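Side-chain contact in putative type VI secretion protein (Escherichia coli, PDB 6SKI), which is a type VI secretion effector, probably a phospholipase of the alpha/beta-hydrolase class, that is loaded onto the VgrG spike: residues E155-K160 with A203-N208. Sequence-based numbering, arbitrary orientation.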
# COMPACT_ATOMS: atom_id res chain seq x y z
N GLU A 155 -11.10 -2.17 8.43
CA GLU A 155 -10.16 -1.82 9.49
C GLU A 155 -8.74 -2.24 9.15
O GLU A 155 -7.92 -2.39 10.05
CB GLU A 155 -10.60 -2.47 10.80
CG GLU A 155 -11.62 -1.65 11.57
CD GLU A 155 -12.48 -2.51 12.47
OE1 GLU A 155 -12.43 -3.75 12.34
OE2 GLU A 155 -13.23 -1.94 13.29
N GLY A 156 -8.44 -2.42 7.86
CA GLY A 156 -7.20 -3.05 7.47
C GLY A 156 -5.95 -2.26 7.80
O GLY A 156 -4.88 -2.83 7.95
N VAL A 157 -6.07 -0.93 7.88
CA VAL A 157 -4.88 -0.10 8.07
C VAL A 157 -4.24 -0.38 9.43
O VAL A 157 -3.03 -0.63 9.53
CB VAL A 157 -5.24 1.38 7.91
CG1 VAL A 157 -4.26 2.26 8.65
CG2 VAL A 157 -5.30 1.75 6.44
N VAL A 158 -5.04 -0.37 10.49
CA VAL A 158 -4.51 -0.60 11.83
C VAL A 158 -4.04 -2.04 11.98
O VAL A 158 -3.01 -2.31 12.61
CB VAL A 158 -5.57 -0.23 12.88
CG1 VAL A 158 -4.97 -0.24 14.27
CG2 VAL A 158 -6.17 1.13 12.56
N THR A 159 -4.78 -2.98 11.40
CA THR A 159 -4.36 -4.38 11.44
C THR A 159 -3.04 -4.57 10.72
O THR A 159 -2.21 -5.39 11.14
CB THR A 159 -5.45 -5.26 10.83
OG1 THR A 159 -6.57 -5.30 11.72
CG2 THR A 159 -4.95 -6.67 10.59
N LYS A 160 -2.80 -3.81 9.65
CA LYS A 160 -1.54 -3.92 8.94
C LYS A 160 -0.41 -3.29 9.73
O LYS A 160 0.73 -3.77 9.68
CB LYS A 160 -1.66 -3.28 7.56
CG LYS A 160 -2.42 -4.14 6.57
CD LYS A 160 -1.56 -5.24 6.01
CE LYS A 160 -2.40 -6.35 5.42
NZ LYS A 160 -1.56 -7.49 4.97
N ALA A 203 1.09 3.27 6.30
CA ALA A 203 2.38 3.86 6.60
C ALA A 203 2.21 5.10 7.45
O ALA A 203 2.83 5.22 8.51
CB ALA A 203 3.14 4.19 5.31
N ARG A 204 1.30 5.98 7.05
CA ARG A 204 1.06 7.18 7.83
C ARG A 204 0.61 6.80 9.23
O ARG A 204 1.17 7.30 10.22
CB ARG A 204 0.03 8.06 7.13
CG ARG A 204 0.55 8.61 5.82
CD ARG A 204 -0.57 9.10 4.93
NE ARG A 204 -1.18 10.33 5.43
CZ ARG A 204 -1.68 11.27 4.64
NH1 ARG A 204 -1.64 11.12 3.33
NH2 ARG A 204 -2.22 12.36 5.16
N HIS A 205 -0.30 5.83 9.34
CA HIS A 205 -0.72 5.38 10.65
C HIS A 205 0.47 4.88 11.45
O HIS A 205 0.68 5.30 12.59
CB HIS A 205 -1.78 4.29 10.52
CG HIS A 205 -2.47 3.96 11.81
ND1 HIS A 205 -2.38 2.72 12.40
CD2 HIS A 205 -3.24 4.72 12.63
CE1 HIS A 205 -3.08 2.72 13.53
NE2 HIS A 205 -3.61 3.92 13.68
N PHE A 206 1.32 4.06 10.82
CA PHE A 206 2.49 3.57 11.52
C PHE A 206 3.34 4.73 12.01
O PHE A 206 3.74 4.76 13.18
CB PHE A 206 3.30 2.64 10.62
CG PHE A 206 4.51 2.06 11.28
CD1 PHE A 206 4.43 0.89 12.00
CD2 PHE A 206 5.74 2.69 11.17
CE1 PHE A 206 5.55 0.37 12.61
CE2 PHE A 206 6.85 2.17 11.77
CZ PHE A 206 6.76 1.01 12.49
N ALA A 207 3.57 5.72 11.15
CA ALA A 207 4.40 6.84 11.55
C ALA A 207 3.80 7.53 12.77
O ALA A 207 4.52 7.87 13.71
CB ALA A 207 4.56 7.83 10.40
N ASN A 208 2.48 7.67 12.80
CA ASN A 208 1.85 8.31 13.94
C ASN A 208 2.02 7.48 15.19
O ASN A 208 2.29 8.02 16.27
CB ASN A 208 0.37 8.57 13.64
CG ASN A 208 0.17 9.79 12.77
OD1 ASN A 208 -0.51 9.73 11.75
ND2 ASN A 208 0.76 10.91 13.17
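NE2 of His205 makes a weak hydrogen bond to the carbonyl oxygen of Gly266, while ND1 of the same ring is hydrogen-bonded to a residue immediately flanking the contact, so both ring nitrogens have partners, though the one at NE2 is weak, as the imidazole meets Val157 and Val158. The setting is the alpha/beta-hydrolase fold: helix 198-211 follows strand 184-195 of the central sheet, just after Ser197, the probable nucleophile, and packs here against the start of helix 156-178. It is a worked example of how a buried polar ring can offer its carbons to apolar neighbours while its nitrogens are bonded elsewhere; no hydrogen bond joins the two segments. With CG anti to the backbone N (chi1 -168°), the His205 ring reaches toward the turn 156-160; between these two segments the nearest CA atoms are those of Val158 and His205, 7.2 Å apart. Both valines meet the ring obliquely. Val157 touches the root of the side chain, its CG1 lying 3.7 Å from His205 CB and 4.0 Å from CG. Val158 takes the far end. Both its methyls approach the carbon between the two nitrogens, with CG1 3.6 Å from His205 CE1, and CG2 continues toward His205 NE2 at 3.9 Å. The residues flanking His205 in sequence turn elsewhere. Arg204 leads its guanidinium away to the carbonyls of Leu269 and Asn295, whereas Phe206 packs on Met165 and Ile168, farther along helix 156-178, and sets its ring edge-to-face with Phe191. Even the backbone of Val158 borders the imidazole, its CA standing 4.0 Å from His205 ND1.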